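Local coordinates for protein putative D-lactate dehydrogenase (Chlamydomonas reinhardtii, PDB 4ZGS) that probably reduces pyruvate to D-lactate with a nicotinamide-adenine dinucleotide cofactor, at residues P66-K70 and D71-L75. Residues are numbered along the deposited sequence; the frame is centred on the assembly and turned at random.
Sequences PPLDK and DTAQL
Thr72 reaches back along the chain to Pro67 and Asp69, showing how one hydroxyl can hold a turn together from within. The turn belongs to the connection between strands 60-63 and 81-84 of the parallel five-stranded sheet, far from the cofactor pocket, in the fold of the D-2-hydroxyacid dehydrogenases. Thr72 OG1 gives its proton to Pro67 O at 2.9 Å, in the carbonyl plane and on a lone pair, with a C=O...O angle of 128°. The same oxygen accepts the amide of Asp69, joining backbone groups on the two sides of Leu68; the modelled 2.5 Å from Asp69 N to Thr72 OG1 is unusually short, and its exact value is doubtful. A chi1 of 54° sets OG1 between Thr72's own backbone N and carbonyl carbon, while CG2 lies beside that N, anti to the carbonyl carbon, with Pro66 CG a loose 4.4 Å from it. A valine here would probably leave both Pro67 O and the Asp69 amide without this mate, and the turn less firmly closed. On the buried side, Leu68 holds CG anti to its backbone N (chi1 167°), and its CD1 meets the methyl of Ala73. Leu98 of helix 92-101 packs against both residues. Farther out, Asp88 OD1 accepts the amide of Leu68, and Tyr40 OH is hydrogen-bonded to Thr72 O. At the solvent side, Gln74 CG passes 3.7 Å from Lys70 O.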
ATOM      1  N   PRO A  66      11.467  -9.482  24.000  1.00 57.64           N
ATOM      2  CA  PRO A  66      10.653 -10.644  23.626  1.00 55.46           C
ATOM      3  C   PRO A  66       9.562 -10.965  24.655  1.00 52.52           C
ATOM      4  O   PRO A  66       9.642 -10.532  25.793  1.00 51.11           O
ATOM      5  CB  PRO A  66      11.679 -11.790  23.541  1.00 54.08           C
ATOM      6  CG  PRO A  66      12.851 -11.340  24.347  1.00 52.95           C
ATOM      7  CD  PRO A  66      12.890  -9.834  24.148  1.00 59.63           C
ATOM      8  N   PRO A  67       8.517 -11.688  24.229  1.00 60.16           N
ATOM      9  CA  PRO A  67       7.443 -12.091  25.140  1.00 58.19           C
ATOM     10  C   PRO A  67       7.964 -13.101  26.129  1.00 64.90           C
ATOM     11  O   PRO A  67       9.139 -13.475  26.092  1.00 66.87           O
ATOM     12  CB  PRO A  67       6.408 -12.736  24.221  1.00 58.84           C
ATOM     13  CG  PRO A  67       7.216 -13.216  23.027  1.00 59.12           C
ATOM     14  CD  PRO A  67       8.308 -12.195  22.854  1.00 60.03           C
ATOM     15  N   LEU A  68       7.078 -13.576  26.987  1.00 67.82           N
ATOM     16  CA  LEU A  68       7.481 -14.510  28.010  1.00 69.32           C
ATOM     17  C   LEU A  68       7.297 -15.968  27.582  1.00 71.21           C
ATOM     18  O   LEU A  68       6.233 -16.363  27.120  1.00 74.03           O
ATOM     19  CB  LEU A  68       6.725 -14.217  29.305  1.00 65.84           C
ATOM     20  CG  LEU A  68       6.758 -15.236  30.441  1.00 60.90           C
ATOM     21  CD1 LEU A  68       8.169 -15.362  31.000  1.00 51.95           C
ATOM     22  CD2 LEU A  68       5.797 -14.732  31.501  1.00 60.82           C
ATOM     23  N   ASP A  69       8.362 -16.747  27.773  1.00 73.44           N
ATOM     24  CA  ASP A  69       8.393 -18.193  27.536  1.00 83.02           C
ATOM     25  C   ASP A  69       8.943 -18.912  28.728  1.00 94.17           C
ATOM     26  O   ASP A  69       9.129 -18.356  29.808  1.00 96.93           O
ATOM     27  CB  ASP A  69       9.303 -18.591  26.362  1.00 79.66           C
ATOM     28  CG  ASP A  69       8.902 -17.964  25.095  1.00 81.61           C
ATOM     29  OD1 ASP A  69       7.687 -17.768  24.917  1.00 86.37           O
ATOM     30  OD2 ASP A  69       9.797 -17.654  24.284  1.00 81.10           O
ATOM     31  N   LYS A  70       9.245 -20.169  28.470  1.00100.34           N
ATOM     32  CA  LYS A  70       9.823 -21.062  29.434  1.00106.10           C
ATOM     33  C   LYS A  70      11.280 -20.628  29.500  1.00107.96           C
ATOM     34  O   LYS A  70      11.872 -20.483  30.578  1.00111.89           O
ATOM     35  CB  LYS A  70       9.672 -22.524  28.972  1.00116.08           C
ATOM     36  CG  LYS A  70       8.218 -23.009  28.859  1.00119.22           C
ATOM     37  CD  LYS A  70       8.097 -24.474  28.392  1.00120.66           C
ATOM     38  CE  LYS A  70       8.647 -24.688  26.973  1.00119.90           C
ATOM     39  NZ  LYS A  70       7.810 -24.062  25.893  1.00113.26           N
ATOM     40  N   ASP A  71      11.840 -20.419  28.312  1.00105.14           N
ATOM     41  CA  ASP A  71      13.145 -19.791  28.107  1.00 98.00           C
ATOM     42  C   ASP A  71      13.357 -18.323  28.514  1.00 89.18           C
ATOM     43  O   ASP A  71      14.457 -17.962  28.931  1.00 83.15           O
ATOM     44  CB  ASP A  71      13.503 -19.944  26.632  1.00 98.93           C
ATOM     45  CG  ASP A  71      13.746 -21.392  26.248  1.00106.74           C
ATOM     46  OD1 ASP A  71      14.011 -22.212  27.152  1.00107.99           O
ATOM     47  OD2 ASP A  71      13.657 -21.710  25.047  1.00111.98           O
ATOM     48  N   THR A  72      12.338 -17.474  28.440  1.00 88.10           N
ATOM     49  CA  THR A  72      12.583 -16.087  28.830  1.00 80.40           C
ATOM     50  C   THR A  72      12.142 -15.807  30.254  1.00 72.87           C
ATOM     51  O   THR A  72      12.271 -14.688  30.757  1.00 69.22           O
ATOM     52  CB  THR A  72      11.869 -15.114  27.883  1.00 79.61           C
ATOM     53  OG1 THR A  72      10.479 -15.443  27.814  1.00 80.70           O
ATOM     54  CG2 THR A  72      12.499 -15.188  26.489  1.00 77.55           C
ATOM     55  N   ALA A  73      11.736 -16.858  30.946  1.00 73.35           N
ATOM     56  CA  ALA A  73      11.297 -16.726  32.323  1.00 74.50           C
ATOM     57  C   ALA A  73      12.531 -16.732  33.201  1.00 65.85           C
ATOM     58  O   ALA A  73      12.579 -16.130  34.261  1.00 59.98           O
ATOM     59  CB  ALA A  73      10.369 -17.860  32.698  1.00 81.59           C
ATOM     60  N   GLN A  74      13.550 -17.396  32.701  1.00 70.64           N
ATOM     61  CA  GLN A  74      14.818 -17.499  33.379  1.00 77.44           C
ATOM     62  C   GLN A  74      15.477 -16.134  33.475  1.00 72.70           C
ATOM     63  O   GLN A  74      16.467 -15.950  34.197  1.00 76.59           O
ATOM     64  CB  GLN A  74      15.677 -18.506  32.625  1.00 83.58           C
ATOM     65  CG  GLN A  74      14.956 -19.855  32.560  1.00 93.95           C
ATOM     66  CD  GLN A  74      15.614 -20.858  31.635  1.00104.74           C
ATOM     67  OE1 GLN A  74      16.298 -20.489  30.678  1.00109.12           O
ATOM     68  NE2 GLN A  74      15.403 -22.140  31.911  1.00106.98           N
ATOM     69  N   LEU A  75      14.900 -15.181  32.752  1.00 61.26           N
ATOM     70  CA  LEU A  75      15.334 -13.789  32.786  1.00 65.14           C
ATOM     71  C   LEU A  75      14.880 -13.073  34.061  1.00 66.69           C
ATOM     72  O   LEU A  75      15.428 -12.031  34.424  1.00 66.61           O
ATOM     73  CB  LEU A  75      14.787 -13.026  31.566  1.00 62.61           C
ATOM     74  CG  LEU A  75      15.432 -13.204  30.184  1.00 60.49           C
ATOM     75  CD1 LEU A  75      14.549 -12.550  29.091  1.00 53.66           C
ATOM     76  CD2 LEU A  75      16.884 -12.707  30.123  1.00 58.15           C
TER